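Local coordinates for succinoglycan biosynthesis protein (PDB 2QGM) that is of unsettled function but probably acts as an erythromycin-esterase-like hydrolase, at residues Val337-Phe348 and Phe430-Pro441. Residues are numbered along the deposited sequence; the frame is centred on the assembly and turned at random.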
ATOM      1  N   VAL A 337       5.835  10.410   5.653  1.00 15.26           N
ATOM      2  CA  VAL A 337       6.089  11.104   4.397  1.00 14.99           C
ATOM      3  C   VAL A 337       5.388  10.336   3.282  1.00 15.34           C
ATOM      4  O   VAL A 337       5.438   9.106   3.238  1.00 17.36           O
ATOM      5  CB  VAL A 337       7.606  11.181   4.088  1.00 18.19           C
ATOM      6  CG1 VAL A 337       7.821  11.645   2.661  1.00 17.26           C
ATOM      7  CG2 VAL A 337       8.289  12.151   5.049  1.00 19.77           C
ATOM      8  N   THR A 338       4.725  11.067   2.391  1.00 13.89           N
ATOM      9  CA  THR A 338       4.003  10.461   1.276  1.00 15.74           C
ATOM     10  C   THR A 338       4.645  10.723  -0.066  1.00 16.21           C
ATOM     11  O   THR A 338       4.918  11.867  -0.421  1.00 17.03           O
ATOM     12  CB  THR A 338       2.550  10.974   1.183  1.00 17.22           C
ATOM     13  OG1 THR A 338       2.537  12.407   1.248  1.00 19.19           O
ATOM     14  CG2 THR A 338       1.714  10.405   2.300  1.00 18.08           C
ATOM     15  N   ILE A 339       4.870   9.649  -0.817  1.00 15.68           N
ATOM     16  CA  ILE A 339       5.464   9.730  -2.145  1.00 15.38           C
ATOM     17  C   ILE A 339       4.460   9.172  -3.144  1.00 16.08           C
ATOM     18  O   ILE A 339       4.300   7.954  -3.254  1.00 16.96           O
ATOM     19  CB  ILE A 339       6.746   8.888  -2.229  1.00 16.60           C
ATOM     20  CG1 ILE A 339       7.694   9.308  -1.109  1.00 18.06           C
ATOM     21  CG2 ILE A 339       7.394   9.049  -3.610  1.00 17.37           C
ATOM     22  CD1 ILE A 339       8.963   8.496  -1.033  1.00 17.08           C
ATOM     23  N   GLY A 340       3.791  10.063  -3.869  1.00 16.65           N
ATOM     24  CA  GLY A 340       2.808   9.646  -4.852  1.00 16.14           C
ATOM     25  C   GLY A 340       3.422   9.260  -6.188  1.00 16.36           C
ATOM     26  O   GLY A 340       4.541   9.663  -6.510  1.00 15.95           O
ATOM     27  N   SER A 341       2.677   8.484  -6.967  1.00 16.68           N
ATOM     28  CA  SER A 341       3.121   8.025  -8.279  1.00 16.39           C
ATOM     29  C   SER A 341       2.344   8.712  -9.392  1.00 16.47           C
ATOM     30  O   SER A 341       1.114   8.750  -9.364  1.00 18.45           O
ATOM     31  CB  SER A 341       2.918   6.513  -8.395  1.00 17.75           C
ATOM     32  OG  SER A 341       2.973   6.079  -9.746  1.00 16.31           O
ATOM     33  N   THR A 342       3.064   9.253 -10.371  1.00 16.58           N
ATOM     34  CA  THR A 342       2.419   9.909 -11.496  1.00 16.30           C
ATOM     35  C   THR A 342       2.992   9.431 -12.825  1.00 17.86           C
ATOM     36  O   THR A 342       4.176   9.112 -12.933  1.00 17.52           O
ATOM     37  CB  THR A 342       2.553  11.469 -11.432  1.00 18.42           C
ATOM     38  OG1 THR A 342       3.931  11.849 -11.320  1.00 19.18           O
ATOM     39  CG2 THR A 342       1.786  12.026 -10.242  1.00 19.15           C
ATOM     40  N   THR A 343       2.122   9.343 -13.823  1.00 17.58           N
ATOM     41  CA  THR A 343       2.528   8.942 -15.158  1.00 19.21           C
ATOM     42  C   THR A 343       1.691   9.744 -16.141  1.00 18.74           C
ATOM     43  O   THR A 343       0.613  10.219 -15.799  1.00 19.57           O
ATOM     44  CB  THR A 343       2.342   7.427 -15.393  1.00 19.71           C
ATOM     45  OG1 THR A 343       2.867   7.086 -16.680  1.00 18.19           O
ATOM     46  CG2 THR A 343       0.871   7.042 -15.326  1.00 20.59           C
ATOM     47  N   THR A 344       2.193   9.900 -17.358  1.00 20.22           N
ATOM     48  CA  THR A 344       1.480  10.685 -18.362  1.00 20.13           C
ATOM     49  C   THR A 344       0.670   9.898 -19.384  1.00 20.94           C
ATOM     50  O   THR A 344      -0.523  10.144 -19.560  1.00 22.36           O
ATOM     51  CB  THR A 344       2.465  11.597 -19.122  1.00 21.34           C
ATOM     52  OG1 THR A 344       3.079  12.505 -18.197  1.00 23.67           O
ATOM     53  CG2 THR A 344       1.738  12.394 -20.198  1.00 22.49           C
ATOM     54  N   GLU A 345       1.315   8.952 -20.050  1.00 22.69           N
ATOM     55  CA  GLU A 345       0.651   8.177 -21.091  1.00 22.52           C
ATOM     56  C   GLU A 345       1.125   6.728 -21.170  1.00 22.14           C
ATOM     57  O   GLU A 345       2.156   6.362 -20.607  1.00 22.25           O
ATOM     58  CB  GLU A 345       0.887   8.864 -22.441  1.00 25.51           C
ATOM     59  CG  GLU A 345       2.365   9.181 -22.702  1.00 29.93           C
ATOM     60  CD  GLU A 345       2.600   9.851 -24.046  1.00 32.52           C
ATOM     61  OE1 GLU A 345       2.356   9.202 -25.088  1.00 33.32           O
ATOM     62  OE2 GLU A 345       3.040  11.020 -24.059  1.00 34.59           O
ATOM     63  N   GLY A 346       0.359   5.911 -21.882  1.00 20.38           N
ATOM     64  CA  GLY A 346       0.714   4.516 -22.038  1.00 21.18           C
ATOM     65  C   GLY A 346      -0.452   3.582 -21.801  1.00 20.82           C
ATOM     66  O   GLY A 346      -1.583   4.017 -21.591  1.00 19.48           O
ATOM     67  N   ASN A 347      -0.168   2.286 -21.856  1.00 19.85           N
ATOM     68  CA  ASN A 347      -1.175   1.248 -21.639  1.00 19.80           C
ATOM     69  C   ASN A 347      -0.924   0.614 -20.274  1.00 19.90           C
ATOM     70  O   ASN A 347       0.197   0.639 -19.766  1.00 19.16           O
ATOM     71  CB  ASN A 347      -1.064   0.165 -22.715  1.00 21.58           C
ATOM     72  CG  ASN A 347      -1.548   0.639 -24.074  1.00 21.78           C
ATOM     73  OD1 ASN A 347      -1.249   0.029 -25.102  1.00 25.28           O
ATOM     74  ND2 ASN A 347      -2.310   1.720 -24.082  1.00 19.51           N
ATOM     75  N   PHE A 348      -1.960   0.036 -19.686  1.00 20.16           N
ATOM     76  CA  PHE A 348      -1.807  -0.585 -18.384  1.00 20.08           C
ATOM     77  C   PHE A 348      -2.670  -1.829 -18.283  1.00 20.65           C
ATOM     78  O   PHE A 348      -3.605  -2.022 -19.065  1.00 20.05           O
ATOM     79  CB  PHE A 348      -2.200   0.400 -17.288  1.00 20.78           C
ATOM     80  CG  PHE A 348      -3.597   0.920 -17.425  1.00 21.25           C
ATOM     81  CD1 PHE A 348      -4.680   0.197 -16.931  1.00 24.44           C
ATOM     82  CD2 PHE A 348      -3.837   2.116 -18.089  1.00 23.32           C
ATOM     83  CE1 PHE A 348      -5.985   0.662 -17.101  1.00 24.89           C
ATOM     84  CE2 PHE A 348      -5.130   2.585 -18.264  1.00 23.12           C
ATOM     85  CZ  PHE A 348      -6.206   1.858 -17.770  1.00 24.61           C
ATOM     86  N   PHE A 430       0.155  14.598  -1.951  1.00 18.37           N
ATOM     87  CA  PHE A 430       1.501  14.051  -1.834  1.00 17.94           C
ATOM     88  C   PHE A 430       2.604  15.044  -1.475  1.00 17.79           C
ATOM     89  O   PHE A 430       2.667  16.150  -2.020  1.00 17.55           O
ATOM     90  CB  PHE A 430       1.887  13.373  -3.156  1.00 17.33           C
ATOM     91  CG  PHE A 430       0.799  12.503  -3.753  1.00 15.84           C
ATOM     92  CD1 PHE A 430       0.292  11.405  -3.059  1.00 16.47           C
ATOM     93  CD2 PHE A 430       0.313  12.763  -5.037  1.00 18.18           C
ATOM     94  CE1 PHE A 430      -0.675  10.577  -3.633  1.00 14.95           C
ATOM     95  CE2 PHE A 430      -0.655  11.941  -5.621  1.00 18.22           C
ATOM     96  CZ  PHE A 430      -1.152  10.842  -4.918  1.00 16.49           C
ATOM     97  N   ASP A 431       3.496  14.641  -0.573  1.00 16.77           N
ATOM     98  CA  ASP A 431       4.616  15.495  -0.186  1.00 17.01           C
ATOM     99  C   ASP A 431       5.610  15.468  -1.345  1.00 17.26           C
ATOM    100  O   ASP A 431       6.183  16.493  -1.726  1.00 16.49           O
ATOM    101  CB  ASP A 431       5.315  14.944   1.068  1.00 17.93           C
ATOM    102  CG  ASP A 431       4.434  14.980   2.305  1.00 20.65           C
ATOM    103  OD1 ASP A 431       3.844  16.041   2.588  1.00 21.41           O
ATOM    104  OD2 ASP A 431       4.343  13.948   3.008  1.00 22.15           O
ATOM    105  N   ILE A 432       5.785  14.270  -1.895  1.00 16.46           N
ATOM    106  CA  ILE A 432       6.720  13.991  -2.972  1.00 16.70           C
ATOM    107  C   ILE A 432       6.050  13.130  -4.034  1.00 16.73           C
ATOM    108  O   ILE A 432       5.104  12.401  -3.748  1.00 17.61           O
ATOM    109  CB  ILE A 432       7.932  13.189  -2.415  1.00 16.85           C
ATOM    110  CG1 ILE A 432       8.616  13.980  -1.314  1.00 14.96           C
ATOM    111  CG2 ILE A 432       8.934  12.865  -3.522  1.00 16.01           C
ATOM    112  CD1 ILE A 432       9.516  13.139  -0.439  1.00 15.29           C
ATOM    113  N   ILE A 433       6.530  13.232  -5.264  1.00 18.54           N
ATOM    114  CA  ILE A 433       6.007  12.394  -6.328  1.00 15.97           C
ATOM    115  C   ILE A 433       7.168  11.916  -7.178  1.00 16.67           C
ATOM    116  O   ILE A 433       8.217  12.559  -7.234  1.00 16.49           O
ATOM    117  CB  ILE A 433       5.013  13.142  -7.277  1.00 16.37           C
ATOM    118  CG1 ILE A 433       5.706  14.330  -7.946  1.00 16.62           C
ATOM    119  CG2 ILE A 433       3.787  13.589  -6.506  1.00 16.76           C
ATOM    120  CD1 ILE A 433       4.944  14.865  -9.137  1.00 21.54           C
ATOM    121  N   PHE A 434       7.007  10.743  -7.779  1.00 16.29           N
ATOM    122  CA  PHE A 434       8.004  10.243  -8.716  1.00 17.04           C
ATOM    123  C   PHE A 434       7.219  10.071 -10.000  1.00 17.52           C
ATOM    124  O   PHE A 434       6.222   9.345 -10.060  1.00 18.17           O
ATOM    125  CB  PHE A 434       8.691   8.935  -8.256  1.00 16.11           C
ATOM    126  CG  PHE A 434       7.784   7.733  -8.134  1.00 15.81           C
ATOM    127  CD1 PHE A 434       7.722   6.772  -9.148  1.00 12.63           C
ATOM    128  CD2 PHE A 434       7.049   7.525  -6.972  1.00 14.23           C
ATOM    129  CE1 PHE A 434       6.942   5.618  -8.998  1.00 14.18           C
ATOM    130  CE2 PHE A 434       6.269   6.379  -6.816  1.00 13.48           C
ATOM    131  CZ  PHE A 434       6.215   5.424  -7.825  1.00 17.04           C
ATOM    132  N   HIS A 435       7.649  10.803 -11.018  1.00 16.67           N
ATOM    133  CA  HIS A 435       6.983  10.777 -12.302  1.00 17.82           C
ATOM    134  C   HIS A 435       7.700   9.902 -13.317  1.00 15.95           C
ATOM    135  O   HIS A 435       8.932   9.892 -13.386  1.00 15.59           O
ATOM    136  CB  HIS A 435       6.870  12.204 -12.857  1.00 16.74           C
ATOM    137  CG  HIS A 435       6.023  12.310 -14.082  1.00 19.60           C
ATOM    138  ND1 HIS A 435       4.653  12.153 -14.057  1.00 20.94           N
ATOM    139  CD2 HIS A 435       6.348  12.530 -15.380  1.00 21.18           C
ATOM    140  CE1 HIS A 435       4.174  12.267 -15.281  1.00 23.40           C
ATOM    141  NE2 HIS A 435       5.185  12.496 -16.104  1.00 22.48           N
ATOM    142  N   ILE A 436       6.911   9.140 -14.069  1.00 17.54           N
ATOM    143  CA  ILE A 436       7.411   8.288 -15.145  1.00 16.86           C
ATOM    144  C   ILE A 436       6.510   8.646 -16.324  1.00 18.13           C
ATOM    145  O   ILE A 436       5.371   8.189 -16.409  1.00 18.33           O
ATOM    146  CB  ILE A 436       7.260   6.773 -14.839  1.00 16.48           C
ATOM    147  CG1 ILE A 436       8.060   6.407 -13.588  1.00 17.50           C
ATOM    148  CG2 ILE A 436       7.741   5.954 -16.048  1.00 18.43           C
ATOM    149  CD1 ILE A 436       8.029   4.926 -13.233  1.00 15.73           C
ATOM    150  N   ARG A 437       7.014   9.480 -17.228  1.00 18.37           N
ATOM    151  CA  ARG A 437       6.216   9.925 -18.367  1.00 19.63           C
ATOM    152  C   ARG A 437       5.488   8.804 -19.105  1.00 19.09           C
ATOM    153  O   ARG A 437       4.259   8.780 -19.155  1.00 19.77           O
ATOM    154  CB  ARG A 437       7.094  10.692 -19.356  1.00 21.19           C
ATOM    155  CG  ARG A 437       6.323  11.329 -20.493  1.00 25.18           C
ATOM    156  CD  ARG A 437       7.278  11.876 -21.535  1.00 29.03           C
ATOM    157  NE  ARG A 437       8.129  12.936 -21.000  1.00 29.79           N
ATOM    158  CZ  ARG A 437       9.240  13.362 -21.589  1.00 30.45           C
ATOM    159  NH1 ARG A 437       9.636  12.812 -22.729  1.00 30.32           N
ATOM    160  NH2 ARG A 437       9.947  14.346 -21.048  1.00 30.77           N
ATOM    161  N   LYS A 438       6.241   7.882 -19.691  1.00 19.29           N
ATOM    162  CA  LYS A 438       5.625   6.786 -20.425  1.00 20.34           C
ATOM    163  C   LYS A 438       5.681   5.466 -19.676  1.00 18.72           C
ATOM    164  O   LYS A 438       6.731   5.059 -19.168  1.00 20.32           O
ATOM    165  CB  LYS A 438       6.280   6.619 -21.805  1.00 23.37           C
ATOM    166  CG  LYS A 438       6.042   7.779 -22.763  1.00 26.76           C
ATOM    167  CD  LYS A 438       6.577   7.485 -24.165  1.00 30.51           C
ATOM    168  CE  LYS A 438       6.299   8.641 -25.123  1.00 32.21           C
ATOM    169  NZ  LYS A 438       6.704   8.323 -26.530  1.00 35.77           N
ATOM    170  N   THR A 439       4.535   4.802 -19.595  1.00 18.13           N
ATOM    171  CA  THR A 439       4.456   3.514 -18.924  1.00 17.91           C
ATOM    172  C   THR A 439       3.780   2.469 -19.809  1.00 17.54           C
ATOM    173  O   THR A 439       3.138   2.802 -20.807  1.00 18.10           O
ATOM    174  CB  THR A 439       3.717   3.644 -17.575  1.00 16.33           C
ATOM    175  OG1 THR A 439       2.529   4.423 -17.744  1.00 16.81           O
ATOM    176  CG2 THR A 439       4.619   4.325 -16.552  1.00 14.57           C
ATOM    177  N   SER A 440       3.953   1.203 -19.452  1.00 17.64           N
ATOM    178  CA  SER A 440       3.380   0.104 -20.217  1.00 18.98           C
ATOM    179  C   SER A 440       2.795  -0.940 -19.271  1.00 19.05           C
ATOM    180  O   SER A 440       3.008  -0.878 -18.065  1.00 18.49           O
ATOM    181  CB  SER A 440       4.455  -0.527 -21.119  1.00 20.18           C
ATOM    182  OG  SER A 440       5.539  -1.048 -20.363  1.00 22.32           O
ATOM    183  N   PRO A 441       2.046  -1.917 -19.811  1.00 19.87           N
ATOM    184  CA  PRO A 441       1.433  -2.965 -18.987  1.00 19.74           C
ATOM    185  C   PRO A 441       2.366  -3.877 -18.194  1.00 18.62           C
ATOM    186  O   PRO A 441       3.420  -4.306 -18.672  1.00 18.50           O
ATOM    187  CB  PRO A 441       0.605  -3.763 -19.994  1.00 18.86           C
ATOM    188  CG  PRO A 441       0.240  -2.737 -21.026  1.00 17.31           C
ATOM    189  CD  PRO A 441       1.554  -1.997 -21.197  1.00 21.19           C
TER
HETATM  190  O   HOH W   1       5.109   7.001 -11.191  1.00 14.44           O
HETATM  191  O   HOH W   2       0.464   2.304 -17.539  1.00 18.54           O
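With chi1 of -172°, H435 carries its imidazole across T342 toward T344, with both hydroxyls at the ring edge. T342, at chi1 55°, holds OG1 between its own backbone N and carbonyl carbon, where it meets the ring edge at ND1; T342 OG1 and H435 ND1 lie 2.8 Å apart in a hydrogen bond that either could donate. Round the same edge, beyond CE1, T344 OG1 lies in the ring plane, but the bond from H435 NE2 is weak, and T344 OG1 also pairs with N375 O. The stronger bond at ND1, with the weak one at NE2, probably helps fix the ring's rotation.

Beneath these groups runs a parallel ladder, its strand axes 4.3 Å apart and inclined by 26°. I432 N to T338 O, G340 N to I432 O, F434 N to G340 O, T342 N to F434 O and I436 N to T342 O follow in unbroken alternation. At its start T338 N donates to D431 OD2 at 3.0 Å, on the anti side of the carboxylate, while D431 OD1 forms a salt bridge with K312. The F430 ring lies over G340 CA, 3.6 Å from the ring centroid, packing directly against the glycine backbone. On the face of I339 and S341, the ring of F434 covers S341 CA and meets I339 CG2 at its edge. Just before the corner T343 OG1 donates to I436 O, 2.7 Å away; at the corner R437 O accepts from T344 N and E345 N.

The pair joins neighbouring strands 336-344 and 432-439 of the mixed sheet: helices 65-71 and 87-104 pack on the I339 and F434 face, helix 374-380 on that of T342 and H435, and strand 76-79 flanks 336-344.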